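Local atomic coordinates of uncharacterized protein DSY3957 (Desulfitobacterium hafniense, PDB entry 3HXL), a protein that probably serves as the repeating subunit of a contractile phage tail sheath, the sleeve that surrounds the tail tube and shortens on contraction. Residues A[77-81]-A[286-290]; A[32-36]-A[271-277]; A[204-208]-A[264-268]; A[48-54]-A[83-89]; A[231-237]-A[244-250]. One frame throughout, in Å; residues are numbered along the deposited sequence.

Contact 1 (A[77-81]-A[286-290]); sequences EALKR and QGYDE
Lys80 reaches over to the 286-290 loop, where its NZ is the hub of a salt-bridge network with Glu77 and Glu290. Lys80 NZ donates to Glu290 OE1 at 2.6 Å, meeting that carboxylate on its anti side and slightly out of its plane. It also bonds the backbone carbonyl Asp289 O from above the carbonyl plane, and Lys80 NZ takes the syn lone pair of Glu77 OE1 at 2.8 Å. This shared cation probably eases the approach of the two acids, whose nearest oxygens, Glu77 OE2 and Glu290 OE1, are 4.1 Å apart. Glu77 OE1 has a second donor, since Tyr288 OH gives a hydrogen bond of 2.7 Å to its anti lone pair; carboxylate and phenol ring are nearly coplanar, 9° apart. A bend at chi2 (-53°) swings the Glu77 carboxylate back alongside Lys80. Farther along, Arg81 NE forms a separate salt bridge of 2.7 Å to the syn lone pair of Asp289 OD1. The second shell comes from helix 263-276 and helix 73-78: Trp269 stacks on Tyr288 and bonds Asp289 OD1, while Arg73 pairs with Glu77 OE2. The contact thereby ties the end of helix 73-78 to a loop of the subtilisin-like domain. One water closes it, donating to Gly287 O at 2.7 Å and to Asp289 OD2 at 2.9 Å, and accepting weakly from Arg81 NH2.

Contact 2 (A[32-36]-A[271-277]); sequences ERGIV and AGATAGA
The backbone of Gly34 runs against the last turn of helix 263-276, its CA 4.1 Å from Gly276 CA, with glycine on both sides of the closest passage. Gly34 has a positive phi of 83°, a conformation suited to glycine, and it directs its N to Ala275 O at 2.7 Å, coming from above the carbonyl plane. Arg33 reaches along the helix end and binds two more carbonyls with two of its N-H groups. Arg33 NH1 donates to Thr274 O at 2.8 Å in a nearly straight bond (169°) that lies in the guanidinium plane but approaches from above the plane of the carbonyl. Arg33 NE meets Ala277 O almost head-on at 2.9 Å, in a bond bent at the hydrogen and tilted from the guanidinium plane. The kink at chi3 (54°) lets both bonds form from one side chain. Three donors from Arg33 and Gly34 thus engage Thr274 O and Ala275 O in the last turn and Ala277 O just past it, and the positive charge is probably favourable beside the partial negative charge of a helix end. Past the polar part the contact becomes apolar. Val36 CG2 rests on Ala271 CB at 3.6 Å, and Ala275 CB sits over the backbone, 3.6 Å from Ile35 O; these small methyls let the helix come close to the strand. Arg348 of helix 344-364 borders the Arg33 end, whereas Thr202 of strand 202-204 touches Val36 and Ala275, so helix 263-276 is laid across neighbouring parallel strands, 35-40 and 202-204, of the central sheet.

Contact 3 (A[204-208]-A[264-268]); sequences ALPST and AQATA
Pro206 and Ala264 meet where an inverse gamma turn, centred on Pro206, carries the chain from strand 202-204 past the first turns of helix 263-276. This is a strand-end loop of the subtilisin-like domain, in which parallel strands are packed against helices. The turn is marked by a weak backbone bond of 2.9 Å from Ser207 N to Leu205 O. The approach across the contact rests on CA-H...O and van der Waals interactions. Pro206 CA points a hydrogen at Ala264 O, with a carbon-to-oxygen distance of 3.2 Å and an angle of 132° at the hydrogen. The same proline ring crosses the Thr267 side chain at about a right angle, its CB 3.7 Å from Thr267 OG1. In van der Waals contact, the Ala204 CB methyl points toward the helix and lies 3.5 Å from the carbonyl Thr267 O, while Ala264 CB rests on the peptide that joins Pro206 to Ser207. Strand 35-40, through Met38 and Leu40, and Leu74 of helix 73-78 touch Pro206 too, so the turn is wedged between sheet and helices. An apolar contact marks the more exposed end, where Thr208 CG2 comes to 4.2 Å from Ala264 CB. The side-chain hydrogen bond of the contact lies within the helix. With chi1 at 64°, Thr267 OG1 stands between its own backbone N and carbonyl carbon, and this turns the hydroxyl back along the helix. There Thr267 OG1 donates to Ala264 O at 2.7 Å, tilted 19° from the carbonyl plane, while Pro206 CA lies 3.4 Å from the same Thr267 OG1.

Contact 4 (A[48-54]-A[83-89]); sequences GKMITIE and KTLLLYR
Leu87 is the apolar centre of this antiparallel strand pair: its CB faces Ile51 CB at 4.2 Å, and it lies alongside Ile53, with Leu87 CD2 4.1 Å from Ile53 CD1. On this face, shared with Leu85, Leu63 of helix 60-63 packs against both isoleucines and Leu87. On the reverse face the selenium of selenomethionine Met50 rests 3.8 Å from Leu86 CB and also touches Tyr88 CB; its chain, bent at chi2 (66°) and chi3, folds back over the partner strand toward Tyr191 of helix 185-195. Between the faces run the backbone bonds. Ile51 and Leu87, and Ile53 and Leu85, are hydrogen-bonded pairs, each exchanging two nearly straight bonds, with Ile51 N to Leu87 O and Leu87 N to Ile51 O both 2.7 Å. Thr52 with Leu86 and Glu54 with Thr84 are the non-hydrogen-bonded pairs between and beyond them. Strand 84-89 is also paired in parallel with strand 35-40, so strand 51-54 extends the central sheet past it. Polar groups gather at the two ends. At one, Gly48 N bonds Arg89 O at 3.0 Å, while the Tyr88 ring meets Gly48 obliquely, Tyr88 CZ and OH both 3.4 Å from Gly48 CA. At the other, Thr84 OG1 donates to Glu54 OE1 at 2.6 Å on the syn side, 28° out of the carboxylate plane, and a water donates both to Glu54 OE1 and to Lys83 O.

Contact 5 (A[231-237]-A[244-250]); sequences IQVVLEN and EGVISVK
Asn237 ND2 bridges the two segments at the Asn237 end of the contact, donating to Lys250 O across it at 3.0 Å and to Glu236 OE1 in its own segment at 2.8 Å. The second bond comes from well above the Glu236 carboxylate plane, and that carboxylate also pairs with Lys213 through OE2. A water links Asn237 OD1 to Lys250 NZ, which is salt-bridged to Glu311. At the other end Gln232, stretched out at chi2 (-176°), brings its NE2 to Glu244 O at 2.9 Å, with that oxygen in its amide plane; the same NE2 also bonds Asn344. Between these anchors run five backbone bonds, all 2.8 to 3.0 Å, from Val233 N to Gly245 O through to Asn237 N to Val249 O. Side chains pack on both faces: Val233 CG2 presses on Val246 CG2 at 3.3 Å, tighter than usual, beside Thr217 and Ala220 of helix 210-227, while Val234 CG1 meets Val249 CG2 at 3.7 Å on the face that carries helix 263-276. The strands are parallel, their short axes 27° apart. With helices against both faces, this is a three-layer alpha/beta/alpha sandwich, consistent with the subtilisin-like domain.

In the fold
Contacts 2, 3 and 5 are buried and share the central sheet or the helix on it: contacts 2 and 3 both use helix 263-276, contact 2 at its C-terminal end and contact 3 near its start. Contact 5 supplies strands against which that helix packs, and Leu205 of contact 3 bonds to Val234 O. Contact 4 adds strands toward the other edge of the sheet and is joined to contact 2 through Val36. Contacts 1 and 4 are only partly buried, 4 having exposed residues. Contact 1 rests on charged side chains, contact 2 on Arg33 and Gly34 donors to helix-end carbonyls plus small methyls, contact 3 on weak CH...O and van der Waals contacts, contacts 4 and 5 on regular backbone bonding.

Contact 1 (A[77-81]-A[286-290])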
# COMPACT_ATOMS: atom_id res chain seq x y z
N GLU A 77 6.07 2.09 8.93
CA GLU A 77 4.72 2.09 9.49
C GLU A 77 3.70 1.31 8.65
O GLU A 77 2.89 0.57 9.20
CB GLU A 77 4.24 3.53 9.70
CG GLU A 77 5.13 4.33 10.64
CD GLU A 77 5.36 3.62 11.97
OE1 GLU A 77 4.40 3.52 12.77
OE2 GLU A 77 6.49 3.16 12.22
N ALA A 78 3.74 1.49 7.33
CA ALA A 78 2.81 0.79 6.45
C ALA A 78 2.98 -0.72 6.54
O ALA A 78 2.02 -1.47 6.43
CB ALA A 78 3.02 1.24 5.01
N LEU A 79 4.22 -1.16 6.73
CA LEU A 79 4.48 -2.58 6.80
C LEU A 79 4.32 -3.19 8.19
O LEU A 79 4.67 -4.35 8.40
CB LEU A 79 5.86 -2.89 6.21
CG LEU A 79 5.82 -2.78 4.67
CD1 LEU A 79 7.22 -2.81 4.09
CD2 LEU A 79 4.98 -3.91 4.09
N LYS A 80 3.80 -2.42 9.14
CA LYS A 80 3.58 -2.96 10.48
C LYS A 80 2.42 -3.95 10.40
O LYS A 80 2.43 -4.98 11.08
CB LYS A 80 3.27 -1.84 11.49
CG LYS A 80 4.52 -1.20 12.08
CD LYS A 80 4.22 -0.04 13.02
CE LYS A 80 5.50 0.43 13.71
NZ LYS A 80 5.28 1.61 14.59
N ARG A 81 1.43 -3.66 9.56
CA ARG A 81 0.28 -4.55 9.43
C ARG A 81 0.08 -5.13 8.03
O ARG A 81 -0.58 -6.16 7.87
CB ARG A 81 -1.00 -3.82 9.85
CG ARG A 81 -1.04 -3.34 11.30
CD ARG A 81 -1.21 -4.50 12.27
NE ARG A 81 -1.52 -4.06 13.64
CZ ARG A 81 -2.72 -4.15 14.20
NH1 ARG A 81 -3.74 -4.65 13.52
NH2 ARG A 81 -2.90 -3.74 15.45
N GLN A 286 -8.19 -1.46 18.53
CA GLN A 286 -6.92 -2.14 18.37
C GLN A 286 -5.96 -0.98 18.58
O GLN A 286 -6.28 0.17 18.26
CB GLN A 286 -6.74 -2.72 16.97
CG GLN A 286 -7.63 -3.92 16.66
CD GLN A 286 -7.05 -4.79 15.55
OE1 GLN A 286 -7.78 -5.48 14.84
NE2 GLN A 286 -5.73 -4.78 15.43
N GLY A 287 -4.78 -1.26 19.11
CA GLY A 287 -3.83 -0.20 19.32
C GLY A 287 -2.89 -0.01 18.15
O GLY A 287 -2.55 -0.96 17.46
N TYR A 288 -2.49 1.24 17.92
CA TYR A 288 -1.55 1.56 16.86
C TYR A 288 -0.22 1.00 17.34
O TYR A 288 0.32 1.46 18.35
CB TYR A 288 -1.45 3.08 16.71
CG TYR A 288 -0.49 3.56 15.64
CD1 TYR A 288 0.87 3.24 15.69
CD2 TYR A 288 -0.94 4.35 14.59
CE1 TYR A 288 1.75 3.69 14.71
CE2 TYR A 288 -0.07 4.80 13.60
CZ TYR A 288 1.27 4.47 13.67
OH TYR A 288 2.12 4.89 12.67
N ASP A 289 0.32 0.02 16.63
CA ASP A 289 1.57 -0.62 17.03
C ASP A 289 2.71 0.35 17.34
O ASP A 289 3.09 1.17 16.51
CB ASP A 289 2.03 -1.59 15.95
CG ASP A 289 0.94 -2.55 15.53
OD1 ASP A 289 0.37 -2.38 14.44
OD2 ASP A 289 0.65 -3.48 16.32
N GLU A 290 3.25 0.24 18.56
CA GLU A 290 4.38 1.08 19.02
C GLU A 290 3.96 2.43 19.62
O GLU A 290 4.80 3.14 20.18
CB GLU A 290 5.43 1.28 17.90
CG GLU A 290 6.71 2.03 18.31
CD GLU A 290 7.72 2.19 17.18
OE1 GLU A 290 7.40 1.84 16.03
OE2 GLU A 290 8.85 2.66 17.46
O HOH W 1 -1.81 -3.50 17.78

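Contact 2 (A[32-36]-A[271-277])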
# COMPACT_ATOMS: atom_id res chain seq x y z
N GLU A 32 -7.13 -13.04 -0.74
CA GLU A 32 -6.19 -12.55 0.25
C GLU A 32 -5.94 -11.07 0.03
O GLU A 32 -5.76 -10.60 -1.10
CB GLU A 32 -4.88 -13.33 0.17
CG GLU A 32 -4.99 -14.76 0.70
CD GLU A 32 -3.65 -15.47 0.77
OE1 GLU A 32 -3.60 -16.59 1.33
OE2 GLU A 32 -2.66 -14.90 0.26
N ARG A 33 -5.96 -10.33 1.13
CA ARG A 33 -5.74 -8.90 1.12
C ARG A 33 -4.27 -8.68 1.47
O ARG A 33 -3.40 -9.37 0.95
CB ARG A 33 -6.66 -8.25 2.17
CG ARG A 33 -8.15 -8.50 1.93
CD ARG A 33 -9.00 -8.09 3.14
NE ARG A 33 -8.73 -6.72 3.56
CZ ARG A 33 -9.19 -5.64 2.93
NH1 ARG A 33 -8.88 -4.43 3.39
NH2 ARG A 33 -9.95 -5.77 1.86
N GLY A 34 -4.01 -7.72 2.36
CA GLY A 34 -2.65 -7.45 2.79
C GLY A 34 -1.79 -6.56 1.91
O GLY A 34 -0.63 -6.33 2.23
N ILE A 35 -2.35 -6.04 0.83
CA ILE A 35 -1.55 -5.20 -0.06
C ILE A 35 -1.87 -3.71 0.04
O ILE A 35 -3.00 -3.29 -0.23
CB ILE A 35 -1.73 -5.65 -1.53
CG1 ILE A 35 -1.39 -7.13 -1.65
CG2 ILE A 35 -0.86 -4.81 -2.44
CD1 ILE A 35 -1.67 -7.71 -3.02
N VAL A 36 -0.87 -2.93 0.43
CA VAL A 36 -1.03 -1.49 0.57
C VAL A 36 -0.12 -0.80 -0.46
O VAL A 36 0.90 -1.36 -0.86
CB VAL A 36 -0.65 -1.01 2.00
CG1 VAL A 36 0.84 -1.22 2.26
CG2 VAL A 36 -1.02 0.46 2.19
N ALA A 271 -3.58 2.61 6.59
CA ALA A 271 -3.74 1.94 5.30
C ALA A 271 -3.21 0.52 5.37
O ALA A 271 -3.82 -0.41 4.85
CB ALA A 271 -3.00 2.72 4.22
N GLY A 272 -2.06 0.36 6.02
CA GLY A 272 -1.47 -0.97 6.16
C GLY A 272 -2.33 -1.87 7.01
O GLY A 272 -2.52 -3.05 6.69
N ALA A 273 -2.86 -1.32 8.09
CA ALA A 273 -3.72 -2.07 9.01
C ALA A 273 -5.04 -2.47 8.36
O ALA A 273 -5.57 -3.56 8.60
CB ALA A 273 -4.00 -1.24 10.27
N THR A 274 -5.58 -1.57 7.55
CA THR A 274 -6.83 -1.82 6.85
C THR A 274 -6.62 -2.93 5.81
O THR A 274 -7.42 -3.85 5.69
CB THR A 274 -7.31 -0.53 6.14
OG1 THR A 274 -7.63 0.46 7.13
CG2 THR A 274 -8.54 -0.79 5.28
N ALA A 275 -5.52 -2.82 5.07
CA ALA A 275 -5.19 -3.80 4.05
C ALA A 275 -4.92 -5.17 4.69
O ALA A 275 -5.34 -6.20 4.17
CB ALA A 275 -3.97 -3.33 3.27
N GLY A 276 -4.21 -5.16 5.81
CA GLY A 276 -3.88 -6.39 6.51
C GLY A 276 -5.02 -7.03 7.28
O GLY A 276 -4.99 -8.22 7.59
N ALA A 277 -6.04 -6.23 7.60
CA ALA A 277 -7.19 -6.73 8.34
C ALA A 277 -7.96 -7.76 7.51
O ALA A 277 -8.15 -7.58 6.30
CB ALA A 277 -8.11 -5.57 8.72

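Contact 3 (A[204-208]-A[264-268])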
# COMPACT_ATOMS: atom_id res chain seq x y z
N ALA A 204 -2.48 4.83 0.77
CA ALA A 204 -2.30 5.84 1.80
C ALA A 204 -1.81 7.10 1.11
O ALA A 204 -0.96 7.03 0.22
CB ALA A 204 -1.28 5.39 2.84
N LEU A 205 -2.36 8.24 1.50
CA LEU A 205 -1.91 9.52 0.95
C LEU A 205 -1.43 10.34 2.15
O LEU A 205 -2.22 10.99 2.82
CB LEU A 205 -3.06 10.26 0.23
CG LEU A 205 -2.70 11.67 -0.27
CD1 LEU A 205 -1.46 11.62 -1.16
CD2 LEU A 205 -3.88 12.27 -1.03
N PRO A 206 -0.13 10.27 2.46
CA PRO A 206 0.46 11.00 3.59
C PRO A 206 0.76 12.45 3.19
O PRO A 206 1.91 12.90 3.24
CB PRO A 206 1.72 10.20 3.88
CG PRO A 206 2.17 9.82 2.51
CD PRO A 206 0.86 9.36 1.86
N SER A 207 -0.29 13.16 2.81
CA SER A 207 -0.19 14.54 2.35
C SER A 207 -1.36 15.38 2.87
O SER A 207 -2.47 14.88 3.02
CB SER A 207 -0.20 14.54 0.82
OG SER A 207 -0.29 15.85 0.29
N THR A 208 -1.10 16.66 3.15
CA THR A 208 -2.16 17.53 3.64
C THR A 208 -2.80 18.31 2.49
O THR A 208 -3.69 19.13 2.70
CB THR A 208 -1.62 18.55 4.65
OG1 THR A 208 -0.61 19.36 4.02
CG2 THR A 208 -1.02 17.84 5.86
N ALA A 264 -1.31 13.00 8.85
CA ALA A 264 -0.87 12.67 7.50
C ALA A 264 0.07 11.45 7.52
O ALA A 264 -0.05 10.56 6.68
CB ALA A 264 -0.15 13.86 6.87
N GLN A 265 1.00 11.44 8.46
CA GLN A 265 1.93 10.32 8.57
C GLN A 265 1.22 9.06 9.04
O GLN A 265 1.61 7.94 8.68
CB GLN A 265 3.05 10.65 9.55
CG GLN A 265 3.99 11.76 9.12
CD GLN A 265 5.02 12.05 10.18
OE1 GLN A 265 4.67 12.45 11.29
NE2 GLN A 265 6.30 11.84 9.86
N ALA A 266 0.20 9.24 9.87
CA ALA A 266 -0.57 8.13 10.41
C ALA A 266 -1.36 7.37 9.35
O ALA A 266 -1.75 6.22 9.57
CB ALA A 266 -1.52 8.65 11.51
N THR A 267 -1.60 7.99 8.19
CA THR A 267 -2.33 7.31 7.12
C THR A 267 -1.59 6.05 6.68
O THR A 267 -2.21 5.10 6.22
CB THR A 267 -2.53 8.22 5.86
OG1 THR A 267 -1.26 8.54 5.29
CG2 THR A 267 -3.26 9.51 6.24
N ALA A 268 -0.27 6.05 6.82
CA ALA A 268 0.55 4.90 6.42
C ALA A 268 0.14 3.65 7.20
O ALA A 268 -0.17 2.61 6.61
CB ALA A 268 2.03 5.20 6.65

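Contact 4 (A[48-54]-A[83-89])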
# COMPACT_ATOMS: atom_id res chain seq x y z
N GLY A 48 9.29 6.97 -10.40
CA GLY A 48 8.21 6.65 -11.33
C GLY A 48 8.08 5.21 -11.77
O GLY A 48 7.67 4.93 -12.90
N LYS A 49 8.42 4.29 -10.88
CA LYS A 49 8.34 2.87 -11.17
C LYS A 49 7.94 2.17 -9.88
O LYS A 49 8.61 2.32 -8.87
CB LYS A 49 9.72 2.36 -11.61
CG LYS A 49 9.67 1.03 -12.30
CD LYS A 49 9.09 1.18 -13.70
CE LYS A 49 10.03 2.00 -14.57
NZ LYS A 49 9.49 2.21 -15.94
N MSE A 50 6.85 1.42 -9.93
CA MSE A 50 6.36 0.73 -8.75
C MSE A 50 7.39 -0.23 -8.16
O MSE A 50 7.93 -1.10 -8.85
CB MSE A 50 5.07 -0.02 -9.06
CG MSE A 50 4.20 -0.26 -7.83
SE MSE A 50 3.46 1.36 -7.05
CE MSE A 50 2.07 1.71 -8.32
N ILE A 51 7.65 -0.04 -6.87
CA ILE A 51 8.60 -0.86 -6.12
C ILE A 51 7.79 -1.75 -5.19
O ILE A 51 6.92 -1.28 -4.47
CB ILE A 51 9.54 0.02 -5.29
CG1 ILE A 51 10.33 0.94 -6.22
CG2 ILE A 51 10.49 -0.84 -4.46
CD1 ILE A 51 11.17 1.97 -5.50
N THR A 52 8.09 -3.05 -5.22
CA THR A 52 7.38 -3.99 -4.38
C THR A 52 8.26 -4.40 -3.21
O THR A 52 9.39 -4.82 -3.40
CB THR A 52 6.97 -5.24 -5.19
OG1 THR A 52 6.09 -4.85 -6.25
CG2 THR A 52 6.27 -6.24 -4.30
N ILE A 53 7.73 -4.23 -2.00
CA ILE A 53 8.47 -4.57 -0.80
C ILE A 53 7.62 -5.47 0.07
O ILE A 53 6.50 -5.11 0.44
CB ILE A 53 8.84 -3.31 0.00
CG1 ILE A 53 9.67 -2.37 -0.88
CG2 ILE A 53 9.62 -3.71 1.26
CD1 ILE A 53 10.03 -1.07 -0.23
N GLU A 54 8.14 -6.65 0.39
CA GLU A 54 7.41 -7.58 1.24
C GLU A 54 7.85 -7.28 2.67
O GLU A 54 8.98 -6.88 2.91
CB GLU A 54 7.77 -9.03 0.89
CG GLU A 54 7.59 -9.43 -0.57
CD GLU A 54 6.19 -9.18 -1.11
OE1 GLU A 54 5.21 -9.53 -0.42
OE2 GLU A 54 6.08 -8.65 -2.24
N LYS A 83 1.27 -6.89 4.38
CA LYS A 83 2.22 -7.92 4.00
C LYS A 83 3.03 -7.48 2.79
O LYS A 83 4.17 -7.89 2.60
CB LYS A 83 1.47 -9.22 3.71
CG LYS A 83 0.60 -9.68 4.87
CD LYS A 83 1.43 -9.88 6.13
CE LYS A 83 0.56 -10.19 7.34
NZ LYS A 83 -0.35 -9.06 7.68
N THR A 84 2.43 -6.62 1.96
CA THR A 84 3.12 -6.13 0.78
C THR A 84 2.85 -4.65 0.55
O THR A 84 1.72 -4.18 0.69
CB THR A 84 2.68 -6.90 -0.49
OG1 THR A 84 2.90 -8.30 -0.29
CG2 THR A 84 3.48 -6.44 -1.69
N LEU A 85 3.91 -3.91 0.21
CA LEU A 85 3.80 -2.49 -0.06
C LEU A 85 4.19 -2.20 -1.49
O LEU A 85 5.24 -2.63 -1.96
CB LEU A 85 4.71 -1.68 0.87
CG LEU A 85 4.88 -0.19 0.52
CD1 LEU A 85 3.55 0.52 0.70
CD2 LEU A 85 5.95 0.44 1.40
N LEU A 86 3.32 -1.48 -2.20
CA LEU A 86 3.61 -1.08 -3.56
C LEU A 86 3.97 0.39 -3.39
O LEU A 86 3.11 1.25 -3.16
CB LEU A 86 2.37 -1.26 -4.45
CG LEU A 86 1.84 -2.69 -4.54
CD1 LEU A 86 0.63 -2.74 -5.47
CD2 LEU A 86 2.93 -3.64 -5.04
N LEU A 87 5.27 0.66 -3.46
CA LEU A 87 5.83 1.99 -3.28
C LEU A 87 6.15 2.69 -4.59
O LEU A 87 6.71 2.09 -5.50
CB LEU A 87 7.11 1.90 -2.44
CG LEU A 87 7.93 3.17 -2.21
CD1 LEU A 87 7.14 4.18 -1.39
CD2 LEU A 87 9.23 2.79 -1.49
N TYR A 88 5.80 3.97 -4.66
CA TYR A 88 6.05 4.75 -5.87
C TYR A 88 6.77 6.04 -5.49
O TYR A 88 6.25 6.85 -4.74
CB TYR A 88 4.72 5.07 -6.53
CG TYR A 88 4.82 5.67 -7.91
CD1 TYR A 88 4.90 4.86 -9.04
CD2 TYR A 88 4.80 7.06 -8.09
CE1 TYR A 88 4.95 5.42 -10.32
CE2 TYR A 88 4.85 7.62 -9.36
CZ TYR A 88 4.92 6.80 -10.47
OH TYR A 88 4.94 7.35 -11.73
N ARG A 89 7.99 6.22 -6.00
CA ARG A 89 8.73 7.44 -5.70
C ARG A 89 8.30 8.51 -6.71
O ARG A 89 8.53 8.37 -7.90
CB ARG A 89 10.24 7.23 -5.78
CG ARG A 89 11.00 8.47 -5.38
CD ARG A 89 12.49 8.39 -5.68
NE ARG A 89 13.15 9.63 -5.30
CZ ARG A 89 14.44 9.89 -5.50
NH1 ARG A 89 15.23 9.00 -6.09
NH2 ARG A 89 14.93 11.06 -5.11
O HOH W 2 4.57 5.93 -14.06
O HOH W 3 9.31 4.45 -7.97
O HOH W 4 4.62 -10.55 1.87

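Contact 5 (A[231-237]-A[244-250])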
# COMPACT_ATOMS: atom_id res chain seq x y z
N ILE A 231 -11.41 -1.08 -3.61
CA ILE A 231 -10.22 -0.67 -2.87
C ILE A 231 -10.60 0.53 -2.00
O ILE A 231 -11.72 1.04 -2.10
CB ILE A 231 -9.08 -0.23 -3.84
CG1 ILE A 231 -9.57 0.91 -4.75
CG2 ILE A 231 -8.63 -1.40 -4.71
CD1 ILE A 231 -9.28 2.29 -4.21
N GLN A 232 -9.69 0.96 -1.13
CA GLN A 232 -9.93 2.13 -0.30
C GLN A 232 -8.70 3.02 -0.27
O GLN A 232 -7.57 2.55 -0.47
CB GLN A 232 -10.29 1.74 1.15
CG GLN A 232 -11.72 1.23 1.37
CD GLN A 232 -12.01 0.97 2.85
OE1 GLN A 232 -11.35 0.14 3.49
NE2 GLN A 232 -13.01 1.67 3.39
N VAL A 233 -8.94 4.30 -0.05
CA VAL A 233 -7.87 5.28 0.06
C VAL A 233 -7.97 5.86 1.47
O VAL A 233 -9.08 6.09 1.97
CB VAL A 233 -8.04 6.44 -0.96
CG1 VAL A 233 -7.97 5.90 -2.38
CG2 VAL A 233 -9.34 7.17 -0.72
N VAL A 234 -6.82 6.05 2.09
CA VAL A 234 -6.74 6.59 3.45
C VAL A 234 -6.10 7.97 3.39
O VAL A 234 -4.92 8.12 3.04
CB VAL A 234 -5.89 5.68 4.36
CG1 VAL A 234 -5.83 6.27 5.77
CG2 VAL A 234 -6.49 4.27 4.38
N LEU A 235 -6.89 8.97 3.74
CA LEU A 235 -6.45 10.36 3.72
C LEU A 235 -6.40 10.96 5.11
O LEU A 235 -6.84 10.34 6.09
CB LEU A 235 -7.41 11.20 2.87
CG LEU A 235 -7.82 10.61 1.52
CD1 LEU A 235 -8.83 11.54 0.86
CD2 LEU A 235 -6.60 10.43 0.65
N GLU A 236 -5.85 12.17 5.17
CA GLU A 236 -5.70 12.93 6.41
C GLU A 236 -6.72 14.06 6.46
O GLU A 236 -6.79 14.86 5.54
CB GLU A 236 -4.30 13.56 6.46
CG GLU A 236 -4.05 14.42 7.68
CD GLU A 236 -4.17 15.92 7.43
OE1 GLU A 236 -4.06 16.66 8.43
OE2 GLU A 236 -4.35 16.38 6.28
N ASN A 237 -7.49 14.11 7.54
CA ASN A 237 -8.48 15.16 7.73
C ASN A 237 -9.26 15.57 6.47
O ASN A 237 -9.13 16.69 5.97
CB ASN A 237 -7.80 16.39 8.34
CG ASN A 237 -7.48 16.20 9.81
OD1 ASN A 237 -8.35 16.30 10.66
ND2 ASN A 237 -6.22 15.89 10.10
N GLU A 244 -17.73 5.66 1.37
CA GLU A 244 -17.23 4.44 2.02
C GLU A 244 -15.87 3.99 1.49
O GLU A 244 -15.19 3.16 2.11
CB GLU A 244 -18.23 3.29 1.87
CG GLU A 244 -18.45 2.82 0.43
CD GLU A 244 -19.62 3.53 -0.24
OE1 GLU A 244 -20.01 4.61 0.24
OE2 GLU A 244 -20.13 3.01 -1.25
N GLY A 245 -15.46 4.54 0.35
CA GLY A 245 -14.18 4.17 -0.21
C GLY A 245 -13.04 5.00 0.35
O GLY A 245 -11.88 4.79 0.01
N VAL A 246 -13.37 5.95 1.23
CA VAL A 246 -12.35 6.82 1.80
C VAL A 246 -12.33 6.85 3.33
O VAL A 246 -13.36 7.08 3.96
CB VAL A 246 -12.52 8.29 1.32
CG1 VAL A 246 -11.49 9.18 1.98
CG2 VAL A 246 -12.40 8.35 -0.19
N ILE A 247 -11.16 6.62 3.91
CA ILE A 247 -11.01 6.67 5.36
C ILE A 247 -10.26 7.96 5.66
O ILE A 247 -9.26 8.27 5.01
CB ILE A 247 -10.20 5.46 5.90
CG1 ILE A 247 -11.00 4.17 5.67
CG2 ILE A 247 -9.91 5.66 7.38
CD1 ILE A 247 -10.17 2.89 5.85
N SER A 248 -10.74 8.72 6.63
CA SER A 248 -10.10 9.99 7.00
C SER A 248 -9.54 9.99 8.42
O SER A 248 -10.28 10.02 9.40
CB SER A 248 -11.11 11.14 6.87
OG SER A 248 -10.51 12.39 7.18
N VAL A 249 -8.21 9.98 8.52
CA VAL A 249 -7.52 9.98 9.81
C VAL A 249 -7.47 11.42 10.34
O VAL A 249 -6.94 12.31 9.67
CB VAL A 249 -6.08 9.44 9.67
CG1 VAL A 249 -5.41 9.36 11.03
CG2 VAL A 249 -6.11 8.08 8.99
N LYS A 250 -8.00 11.63 11.54
CA LYS A 250 -8.05 12.96 12.15
C LYS A 250 -6.80 13.38 12.91
O LYS A 250 -6.30 14.50 12.75
CB LYS A 250 -9.26 13.07 13.08
CG LYS A 250 -9.56 14.48 13.59
CD LYS A 250 -10.77 14.50 14.53
CE LYS A 250 -11.16 15.92 14.94
NZ LYS A 250 -11.60 16.75 13.77
O HOH W 5 -9.06 17.71 12.82